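Local coordinates for uncharacterized protein (Cricetid herpesvirus 2, PDB 4ZKQ) that probably acts as a decoy receptor, binding host chemokines for the rodent gammaherpesvirus that encodes it, at residues K16-Q24 with W180-L190; G86-P97 with L159-K169. All coordinates share one frame; numbering follows the deposited sequence.

From the N terminus the chain first lays down Lys-16 to Gln-24, and contact 1 shuts a long loop when Trp-180 to Leu-190 returns to it after 155 intervening residues. Contact 2 falls wholly within that loop: Gly-86 to Pro-97 pairs with Leu-159 to Lys-169 across 61 intervening residues, and a disulfide fixes its end. Both reach one mixed sheet, where strand 161-169 lies between strands 85-94 and 175-181. Strand 54-59 separates 175-181 from the outermost strand 23-26. The contacts meet directly, since Trp-180 O lies 2.8 Å from Ala-164 N, a probable hydrogen bond, although their centres are about 18 Å apart.

Contact 1 (K16-Q24 with W180-L190); sequences KVSSRLLTQ and WKANDSREEGL
Glu-188 OE2 is gripped by two nitrogens of one guanidinium, Arg-20 NH2 at 2.8 Å and Arg-20 NE at 3.0 Å. The grip is side-on and falls on a single oxygen. That oxygen lies near the guanidinium plane, but the carboxylate is turned 84° against it, and both donors reach OE2 from the same face of the acid. A bend at chi3 (-54°) folds the arginine back to bring NE and NH2 to it. The other oxygen, Glu-188 OE1, takes a bond from Ser-18 OG at 2.7 Å. Ser-18 OG in turn accepts from Arg-20 N, an ST turn that ties serine and arginine together on the acid. Glu-188 N also donates to Arg-20 O at 2.9 Å, though bent to 135° at the hydrogen.

These bonds dock the type I turn Arg-186 to Gly-189 on the N-terminal lead into strand 23-26. Strand 54-59 runs between that strand and 175-181, with Tyr-57 bonded to Thr-23 and Gly-58 to Lys-181 through the backbone. Alongside Tyr-57 of this strand, the extended Arg-186 chain crosses Thr-23 at about a right angle, and NE donates to Thr-23 OG1 (2.9 Å). Asp-184 OD1 receives Arg-186 NH1 on its syn lone pair at 2.9 Å, so the guanidinium is held at NE and NH1, and it also accepts from Arg-186 N on its anti side, an Asx turn.

Apolar contact lies deeper. Leu-22 CD2 rests 3.7 Å from Gly-189 CA, close against bare backbone, and also reaches Trp-180 CZ3 at 3.9 Å, while the indole NE1 is bonded to Ser-178.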
loop_
_atom_site.group_PDB
_atom_site.type_symbol
_atom_site.label_atom_id
_atom_site.label_comp_id
_atom_site.label_asym_id
_atom_site.label_seq_id
_atom_site.Cartn_x
_atom_site.Cartn_y
_atom_site.Cartn_z
ATOM N N LYS A 16 -14.538 22.629 2.790
ATOM C CA LYS A 16 -13.770 22.869 4.012
ATOM C C LYS A 16 -12.642 21.862 4.232
ATOM O O LYS A 16 -11.731 22.111 5.023
ATOM C CB LYS A 16 -14.702 22.847 5.226
ATOM C CG LYS A 16 -15.069 21.447 5.698
ATOM C CD LYS A 16 -16.170 21.493 6.744
ATOM C CE LYS A 16 -17.435 22.113 6.171
ATOM N NZ LYS A 16 -18.553 22.145 7.154
ATOM N N VAL A 17 -12.711 20.727 3.546
ATOM C CA VAL A 17 -11.681 19.695 3.662
ATOM C C VAL A 17 -10.316 20.271 3.292
ATOM O O VAL A 17 -10.215 21.105 2.393
ATOM C CB VAL A 17 -11.993 18.486 2.753
ATOM C CG1 VAL A 17 -10.960 17.386 2.947
ATOM C CG2 VAL A 17 -13.385 17.947 3.041
ATOM N N SER A 18 -9.267 19.843 3.989
ATOM C CA SER A 18 -7.917 20.279 3.645
ATOM C C SER A 18 -7.601 19.975 2.190
ATOM O O SER A 18 -7.986 18.928 1.673
ATOM C CB SER A 18 -6.871 19.610 4.527
ATOM O OG SER A 18 -5.572 19.935 4.053
ATOM N N SER A 19 -6.900 20.898 1.540
ATOM C CA SER A 19 -6.503 20.739 0.139
ATOM C C SER A 19 -5.060 20.257 0.033
ATOM O O SER A 19 -4.507 20.177 -1.070
ATOM C CB SER A 19 -6.654 22.068 -0.607
ATOM O OG SER A 19 -5.856 23.065 0.016
ATOM N N ARG A 20 -4.456 19.943 1.180
ATOM C CA ARG A 20 -3.033 19.619 1.248
ATOM C C ARG A 20 -2.795 18.196 1.796
ATOM O O ARG A 20 -1.774 17.917 2.427
ATOM C CB ARG A 20 -2.305 20.673 2.100
ATOM C CG ARG A 20 -2.210 22.049 1.425
ATOM C CD ARG A 20 -1.721 23.155 2.374
ATOM N NE ARG A 20 -2.544 23.219 3.575
ATOM C CZ ARG A 20 -3.821 23.590 3.596
ATOM N NH1 ARG A 20 -4.447 23.958 2.484
ATOM N NH2 ARG A 20 -4.479 23.595 4.743
ATOM N N LEU A 21 -3.734 17.300 1.518
ATOM C CA LEU A 21 -3.644 15.898 1.930
ATOM C C LEU A 21 -3.082 15.017 0.813
ATOM O O LEU A 21 -2.908 15.472 -0.316
ATOM C CB LEU A 21 -5.025 15.392 2.340
ATOM C CG LEU A 21 -5.721 16.215 3.425
ATOM C CD1 LEU A 21 -7.079 15.617 3.715
ATOM C CD2 LEU A 21 -4.879 16.281 4.698
ATOM N N LEU A 22 -2.798 13.757 1.128
ATOM C CA LEU A 22 -2.390 12.798 0.109
ATOM C C LEU A 22 -3.480 12.669 -0.934
ATOM O O LEU A 22 -4.659 12.802 -0.616
ATOM C CB LEU A 22 -2.111 11.415 0.712
ATOM C CG LEU A 22 -1.130 11.323 1.880
ATOM C CD1 LEU A 22 -1.099 9.903 2.401
ATOM C CD2 LEU A 22 0.264 11.766 1.477
ATOM N N THR A 23 -3.086 12.401 -2.175
ATOM C CA THR A 23 -4.048 12.118 -3.234
ATOM C C THR A 23 -3.533 10.955 -4.060
ATOM O O THR A 23 -2.357 10.590 -3.973
ATOM C CB THR A 23 -4.292 13.342 -4.152
ATOM O OG1 THR A 23 -3.071 13.717 -4.793
ATOM C CG2 THR A 23 -4.827 14.532 -3.355
ATOM N N GLN A 24 -4.406 10.375 -4.872
ATOM C CA GLN A 24 -3.993 9.264 -5.713
ATOM C C GLN A 24 -4.547 9.366 -7.126
ATOM O O GLN A 24 -5.625 9.926 -7.343
ATOM C CB GLN A 24 -4.414 7.938 -5.079
ATOM C CG GLN A 24 -5.924 7.749 -4.925
ATOM C CD GLN A 24 -6.283 6.375 -4.405
ATOM O OE1 GLN A 24 -5.664 5.873 -3.471
ATOM N NE2 GLN A 24 -7.286 5.752 -5.016
ATOM N N TRP A 180 7.012 10.168 -2.794
ATOM C CA TRP A 180 7.213 11.084 -1.679
ATOM C C TRP A 180 8.257 12.104 -2.089
ATOM O O TRP A 180 9.422 11.763 -2.242
ATOM C CB TRP A 180 7.661 10.329 -0.422
ATOM C CG TRP A 180 6.775 9.187 -0.132
ATOM C CD1 TRP A 180 6.929 7.903 -0.560
ATOM C CD2 TRP A 180 5.561 9.221 0.615
ATOM N NE1 TRP A 180 5.886 7.128 -0.119
ATOM C CE2 TRP A 180 5.029 7.917 0.610
ATOM C CE3 TRP A 180 4.867 10.230 1.298
ATOM C CZ2 TRP A 180 3.845 7.589 1.251
ATOM C CZ3 TRP A 180 3.693 9.904 1.940
ATOM C CH2 TRP A 180 3.190 8.595 1.909
ATOM N N LYS A 181 7.822 13.346 -2.293
ATOM C CA LYS A 181 8.713 14.410 -2.745
ATOM C C LYS A 181 9.002 15.408 -1.637
ATOM O O LYS A 181 8.122 15.763 -0.851
ATOM C CB LYS A 181 8.116 15.156 -3.940
ATOM C CG LYS A 181 7.880 14.301 -5.161
ATOM C CD LYS A 181 7.547 15.172 -6.363
ATOM C CE LYS A 181 6.787 14.394 -7.416
ATOM N NZ LYS A 181 5.312 14.398 -7.182
ATOM N N ALA A 182 10.248 15.853 -1.570
ATOM C CA ALA A 182 10.604 16.913 -0.650
ATOM C C ALA A 182 9.854 18.170 -1.093
ATOM O O ALA A 182 9.811 18.482 -2.280
ATOM C CB ALA A 182 12.101 17.148 -0.637
ATOM N N ASN A 183 9.255 18.866 -0.139
ATOM C CA ASN A 183 8.472 20.068 -0.433
ATOM C C ASN A 183 7.282 19.821 -1.367
ATOM O O ASN A 183 6.847 20.726 -2.078
ATOM C CB ASN A 183 9.372 21.152 -1.029
ATOM C CG ASN A 183 10.405 21.658 -0.037
ATOM O OD1 ASN A 183 10.112 21.815 1.146
ATOM N ND2 ASN A 183 11.617 21.910 -0.514
ATOM N N ASP A 184 6.753 18.602 -1.360
ATOM C CA ASP A 184 5.477 18.337 -2.012
ATOM C C ASP A 184 4.423 19.262 -1.412
ATOM O O ASP A 184 4.487 19.598 -0.228
ATOM C CB ASP A 184 5.059 16.880 -1.832
ATOM C CG ASP A 184 3.999 16.464 -2.817
ATOM O OD1 ASP A 184 2.802 16.639 -2.513
ATOM O OD2 ASP A 184 4.367 15.973 -3.901
ATOM N N SER A 185 3.444 19.668 -2.211
ATOM C CA SER A 185 2.410 20.576 -1.718
ATOM C C SER A 185 1.513 19.899 -0.685
ATOM O O SER A 185 0.889 20.567 0.140
ATOM C CB SER A 185 1.553 21.096 -2.873
ATOM O OG SER A 185 0.786 20.050 -3.436
ATOM N N ARG A 186 1.458 18.573 -0.726
ATOM C CA ARG A 186 0.558 17.812 0.147
ATOM C C ARG A 186 1.134 17.634 1.552
ATOM O O ARG A 186 1.202 16.523 2.075
ATOM C CB ARG A 186 0.266 16.452 -0.484
ATOM C CG ARG A 186 -0.294 16.577 -1.890
ATOM C CD ARG A 186 -0.318 15.240 -2.606
ATOM N NE ARG A 186 -0.826 15.342 -3.973
ATOM C CZ ARG A 186 -0.124 15.815 -4.997
ATOM N NH1 ARG A 186 1.112 16.252 -4.808
ATOM N NH2 ARG A 186 -0.656 15.852 -6.211
ATOM N N GLU A 187 1.515 18.747 2.173
ATOM C CA GLU A 187 2.287 18.712 3.410
ATOM C C GLU A 187 1.503 18.218 4.631
ATOM O O GLU A 187 2.103 17.837 5.635
ATOM C CB GLU A 187 2.864 20.109 3.689
ATOM C CG GLU A 187 1.816 21.171 3.933
ATOM C CD GLU A 187 2.387 22.585 3.885
ATOM O OE1 GLU A 187 3.563 22.753 3.496
ATOM O OE2 GLU A 187 1.653 23.525 4.236
ATOM N N GLU A 188 0.174 18.216 4.554
ATOM C CA GLU A 188 -0.649 17.687 5.636
ATOM C C GLU A 188 -0.984 16.193 5.454
ATOM O O GLU A 188 -1.602 15.576 6.326
ATOM C CB GLU A 188 -1.937 18.518 5.761
ATOM C CG GLU A 188 -1.668 19.941 6.279
ATOM C CD GLU A 188 -2.881 20.865 6.255
ATOM O OE1 GLU A 188 -4.030 20.380 6.173
ATOM O OE2 GLU A 188 -2.674 22.099 6.320
ATOM N N GLY A 189 -0.529 15.607 4.349
ATOM C CA GLY A 189 -0.845 14.225 4.019
ATOM C C GLY A 189 -0.098 13.204 4.862
ATOM O O GLY A 189 -0.626 12.133 5.152
ATOM N N LEU A 190 1.136 13.535 5.228
ATOM C CA LEU A 190 1.915 12.753 6.178
ATOM C C LEU A 190 2.445 13.685 7.253
ATOM O O LEU A 190 3.145 14.648 6.954
ATOM C CB LEU A 190 3.080 12.031 5.500
ATOM C CG LEU A 190 3.946 11.092 6.360
ATOM C CD1 LEU A 190 4.548 10.001 5.486
ATOM C CD2 LEU A 190 5.068 11.838 7.068
HETATM O O HOH W 1 -1.452 19.765 -2.146
#

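Contact 2 (G86-P97 with L159-K169); sequences GRAVLVGKWECP and LCIQEALIHFK
An antiparallel strand pair, 85-94 with 161-169, forms part of the protein's mixed sheet, and a disulfide joins Cys-96 SG to Cys-160 SG (2.0 Å) just beyond its end. The bridge torsion is 105°. Cys-160 CB sits over one face of the six-membered ring of Trp-94, 3.5 Å from its centroid and 10° off the normal, a CH-pi contact. The indole gets there with CG anti to the backbone N (chi1 -178°), and its rings meet Phe-121 edge-to-face.

Further along, the register is regular. Val-91 N to Leu-165 O and Leu-165 N to Val-91 O are both 2.7 Å, and Val-89 pairs with His-167 in the same way. The break comes at Lys-93, whose N bonds Glu-163 O while its O accepts from Gln-162 N; one residue thus faces two, consistent with a classic beta bulge at Gln-162 and Glu-163. At the bulge the Gln-162 side chain, bent at chi2, reaches back across to the other segment, where NE2 donates to Glu-95 O at 2.7 Å, on a lone pair in the carbonyl plane.

On the face with Trp-94, Leu-90 CD1 touches Ile-166 CG1 (3.9 Å), and Ala-88 CB lies at the edge of the Phe-168 ring. The other face carries Val-91 and Leu-165, which pack against helix 44-51. There His-167 NE2 bonds Thr-51 O, and a water bonded to His-167 ND1 donates to Arg-87 O at 2.9 Å.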
loop_
_atom_site.group_PDB
_atom_site.type_symbol
_atom_site.label_atom_id
_atom_site.label_comp_id
_atom_site.label_asym_id
_atom_site.label_seq_id
_atom_site.Cartn_x
_atom_site.Cartn_y
_atom_site.Cartn_z
ATOM N N GLY A 86 3.928 -8.966 0.022
ATOM C CA GLY A 86 4.233 -8.333 -1.244
ATOM C C GLY A 86 5.709 -8.018 -1.319
ATOM O O GLY A 86 6.420 -8.135 -0.324
ATOM N N ARG A 87 6.172 -7.630 -2.502
ATOM C CA ARG A 87 7.553 -7.211 -2.691
ATOM C C ARG A 87 7.590 -5.727 -3.002
ATOM O O ARG A 87 6.877 -5.255 -3.885
ATOM C CB ARG A 87 8.214 -8.015 -3.813
ATOM C CG ARG A 87 8.194 -9.517 -3.539
ATOM C CD ARG A 87 8.967 -10.329 -4.566
ATOM N NE ARG A 87 8.874 -11.759 -4.274
ATOM C CZ ARG A 87 9.642 -12.400 -3.399
ATOM N NH1 ARG A 87 10.581 -11.747 -2.723
ATOM N NH2 ARG A 87 9.473 -13.702 -3.197
ATOM N N ALA A 88 8.405 -4.996 -2.253
ATOM C CA ALA A 88 8.541 -3.561 -2.452
ATOM C C ALA A 88 9.917 -3.224 -2.998
ATOM O O ALA A 88 10.911 -3.827 -2.605
ATOM C CB ALA A 88 8.299 -2.819 -1.150
ATOM N N VAL A 89 9.962 -2.269 -3.917
ATOM C CA VAL A 89 11.212 -1.646 -4.307
ATOM C C VAL A 89 11.143 -0.154 -4.010
ATOM O O VAL A 89 10.268 0.562 -4.513
ATOM C CB VAL A 89 11.542 -1.863 -5.798
ATOM C CG1 VAL A 89 12.867 -1.205 -6.150
ATOM C CG2 VAL A 89 11.599 -3.357 -6.123
ATOM N N LEU A 90 12.071 0.283 -3.166
ATOM C CA LEU A 90 12.318 1.691 -2.883
ATOM C C LEU A 90 13.321 2.242 -3.889
ATOM O O LEU A 90 14.388 1.668 -4.076
ATOM C CB LEU A 90 12.844 1.850 -1.450
ATOM C CG LEU A 90 13.466 3.194 -1.052
ATOM C CD1 LEU A 90 12.398 4.266 -0.927
ATOM C CD2 LEU A 90 14.260 3.068 0.252
ATOM N N VAL A 91 12.975 3.342 -4.548
ATOM C CA VAL A 91 13.891 4.014 -5.467
ATOM C C VAL A 91 13.916 5.501 -5.163
ATOM O O VAL A 91 12.896 6.178 -5.280
ATOM C CB VAL A 91 13.487 3.811 -6.931
ATOM C CG1 VAL A 91 14.512 4.447 -7.871
ATOM C CG2 VAL A 91 13.309 2.345 -7.226
ATOM N N GLY A 92 15.082 6.005 -4.775
ATOM C CA GLY A 92 15.214 7.392 -4.373
ATOM C C GLY A 92 16.171 8.151 -5.255
ATOM O O GLY A 92 17.117 7.580 -5.802
ATOM N N LYS A 93 15.912 9.442 -5.404
ATOM C CA LYS A 93 16.790 10.313 -6.167
ATOM C C LYS A 93 17.758 11.020 -5.232
ATOM O O LYS A 93 17.344 11.657 -4.264
ATOM C CB LYS A 93 15.988 11.333 -6.970
ATOM C CG LYS A 93 16.873 12.351 -7.659
ATOM C CD LYS A 93 16.284 12.822 -8.967
ATOM C CE LYS A 93 17.174 13.863 -9.613
ATOM N NZ LYS A 93 17.304 15.079 -8.762
ATOM N N TRP A 94 19.048 10.893 -5.535
ATOM C CA TRP A 94 20.117 11.449 -4.714
ATOM C C TRP A 94 20.774 12.619 -5.436
ATOM O O TRP A 94 21.292 12.461 -6.534
ATOM C CB TRP A 94 21.160 10.375 -4.397
ATOM C CG TRP A 94 22.272 10.847 -3.509
ATOM C CD1 TRP A 94 23.500 11.300 -3.899
ATOM C CD2 TRP A 94 22.257 10.909 -2.077
ATOM N NE1 TRP A 94 24.251 11.639 -2.798
ATOM C CE2 TRP A 94 23.511 11.408 -1.668
ATOM C CE3 TRP A 94 21.309 10.588 -1.103
ATOM C CZ2 TRP A 94 23.836 11.597 -0.327
ATOM C CZ3 TRP A 94 21.634 10.774 0.229
ATOM C CH2 TRP A 94 22.889 11.276 0.605
ATOM N N GLU A 95 20.729 13.796 -4.826
ATOM C CA GLU A 95 21.389 14.965 -5.399
ATOM C C GLU A 95 21.609 15.991 -4.305
ATOM O O GLU A 95 20.680 16.671 -3.879
ATOM C CB GLU A 95 20.566 15.556 -6.548
ATOM C CG GLU A 95 21.259 16.698 -7.279
ATOM C CD GLU A 95 20.627 17.018 -8.625
ATOM O OE1 GLU A 95 19.668 16.324 -9.025
ATOM O OE2 GLU A 95 21.096 17.967 -9.288
ATOM N N CYS A 96 22.843 16.056 -3.825
ATOM C CA CYS A 96 23.208 16.962 -2.750
ATOM C C CYS A 96 23.457 18.363 -3.291
ATOM O O CYS A 96 24.155 18.514 -4.296
ATOM C CB CYS A 96 24.461 16.462 -2.036
ATOM S SG CYS A 96 24.197 15.056 -0.949
ATOM N N PRO A 97 22.886 19.393 -2.641
ATOM C CA PRO A 97 23.306 20.764 -2.955
ATOM C C PRO A 97 24.826 20.934 -2.907
ATOM O O PRO A 97 25.520 20.125 -2.286
ATOM C CB PRO A 97 22.629 21.594 -1.863
ATOM C CG PRO A 97 21.415 20.822 -1.496
ATOM C CD PRO A 97 21.710 19.366 -1.751
ATOM N N LEU A 159 18.561 17.055 2.572
ATOM C CA LEU A 159 18.515 17.859 1.353
ATOM C C LEU A 159 19.057 17.120 0.135
ATOM O O LEU A 159 18.905 17.592 -0.987
ATOM C CB LEU A 159 19.301 19.161 1.535
ATOM C CG LEU A 159 18.798 20.131 2.605
ATOM C CD1 LEU A 159 19.753 21.301 2.731
ATOM C CD2 LEU A 159 17.398 20.625 2.278
ATOM N N CYS A 160 19.698 15.975 0.351
ATOM C CA CYS A 160 20.246 15.199 -0.761
ATOM C C CYS A 160 19.201 14.259 -1.384
ATOM O O CYS A 160 19.396 13.756 -2.488
ATOM C CB CYS A 160 21.462 14.393 -0.297
ATOM S SG CYS A 160 22.783 15.395 0.466
ATOM N N ILE A 161 18.099 14.026 -0.678
ATOM C CA ILE A 161 17.058 13.129 -1.182
ATOM C C ILE A 161 15.875 13.943 -1.704
ATOM O O ILE A 161 15.065 14.431 -0.927
ATOM C CB ILE A 161 16.590 12.149 -0.092
ATOM C CG1 ILE A 161 17.792 11.390 0.487
ATOM C CG2 ILE A 161 15.576 11.159 -0.667
ATOM C CD1 ILE A 161 17.543 10.806 1.851
ATOM N N GLN A 162 15.788 14.092 -3.024
ATOM C CA GLN A 162 14.735 14.901 -3.642
ATOM C C GLN A 162 13.370 14.229 -3.583
ATOM O O GLN A 162 12.348 14.888 -3.396
ATOM C CB GLN A 162 15.067 15.199 -5.101
ATOM C CG GLN A 162 15.953 16.415 -5.301
ATOM C CD GLN A 162 17.369 16.177 -4.840
ATOM O OE1 GLN A 162 17.827 15.035 -4.773
ATOM N NE2 GLN A 162 18.076 17.253 -4.519
ATOM N N GLU A 163 13.355 12.918 -3.791
ATOM C CA GLU A 163 12.112 12.168 -3.753
ATOM C C GLU A 163 12.388 10.686 -3.569
ATOM O O GLU A 163 13.496 10.210 -3.842
ATOM C CB GLU A 163 11.315 12.391 -5.039
ATOM C CG GLU A 163 11.940 11.740 -6.248
ATOM C CD GLU A 163 11.161 11.985 -7.526
ATOM O OE1 GLU A 163 10.408 12.973 -7.588
ATOM O OE2 GLU A 163 11.310 11.184 -8.469
ATOM N N ALA A 164 11.370 9.962 -3.114
ATOM C CA ALA A 164 11.456 8.520 -2.991
ATOM C C ALA A 164 10.193 7.856 -3.526
ATOM O O ALA A 164 9.073 8.168 -3.112
ATOM C CB ALA A 164 11.696 8.125 -1.550
ATOM N N LEU A 165 10.408 6.946 -4.463
ATOM C CA LEU A 165 9.371 6.074 -4.981
ATOM C C LEU A 165 9.359 4.769 -4.217
ATOM O O LEU A 165 10.413 4.173 -3.997
ATOM C CB LEU A 165 9.610 5.794 -6.470
ATOM C CG LEU A 165 8.763 4.690 -7.113
ATOM C CD1 LEU A 165 7.303 5.109 -7.209
ATOM C CD2 LEU A 165 9.322 4.310 -8.478
ATOM N N ILE A 166 8.171 4.326 -3.818
ATOM C CA ILE A 166 7.986 2.956 -3.378
ATOM C C ILE A 166 7.018 2.276 -4.333
ATOM O O ILE A 166 5.901 2.740 -4.553
ATOM C CB ILE A 166 7.473 2.871 -1.937
ATOM C CG1 ILE A 166 8.543 3.416 -0.982
ATOM C CG2 ILE A 166 7.122 1.425 -1.579
ATOM C CD1 ILE A 166 8.082 3.592 0.425
ATOM N N HIS A 167 7.491 1.189 -4.923
ATOM C CA HIS A 167 6.667 0.325 -5.736
ATOM C C HIS A 167 6.370 -0.896 -4.893
ATOM O O HIS A 167 7.296 -1.597 -4.499
ATOM C CB HIS A 167 7.381 -0.069 -7.034
ATOM C CG HIS A 167 6.568 -0.948 -7.918
ATOM N ND1 HIS A 167 6.368 -2.294 -7.651
ATOM C CD2 HIS A 167 5.874 -0.689 -9.047
ATOM C CE1 HIS A 167 5.597 -2.812 -8.585
ATOM N NE2 HIS A 167 5.282 -1.860 -9.448
ATOM N N PHE A 168 5.099 -1.119 -4.577
ATOM C CA PHE A 168 4.679 -2.310 -3.840
ATOM C C PHE A 168 3.911 -3.249 -4.760
ATOM O O PHE A 168 2.805 -2.932 -5.215
ATOM C CB PHE A 168 3.818 -1.918 -2.636
ATOM C CG PHE A 168 3.500 -3.063 -1.706
ATOM C CD1 PHE A 168 4.431 -3.504 -0.781
ATOM C CD2 PHE A 168 2.265 -3.678 -1.743
ATOM C CE1 PHE A 168 4.136 -4.556 0.080
ATOM C CE2 PHE A 168 1.966 -4.726 -0.887
ATOM C CZ PHE A 168 2.902 -5.166 0.022
ATOM N N LYS A 169 4.513 -4.391 -5.065
ATOM C CA LYS A 169 3.846 -5.397 -5.882
ATOM C C LYS A 169 3.028 -6.291 -4.972
ATOM O O LYS A 169 3.573 -7.094 -4.212
ATOM C CB LYS A 169 4.839 -6.224 -6.699
ATOM C CG LYS A 169 4.127 -7.092 -7.724
ATOM C CD LYS A 169 5.072 -7.780 -8.682
ATOM C CE LYS A 169 4.315 -8.264 -9.913
ATOM N NZ LYS A 169 5.203 -8.947 -10.894
HETATM O O HOH W 2 8.027 -4.163 -6.312
#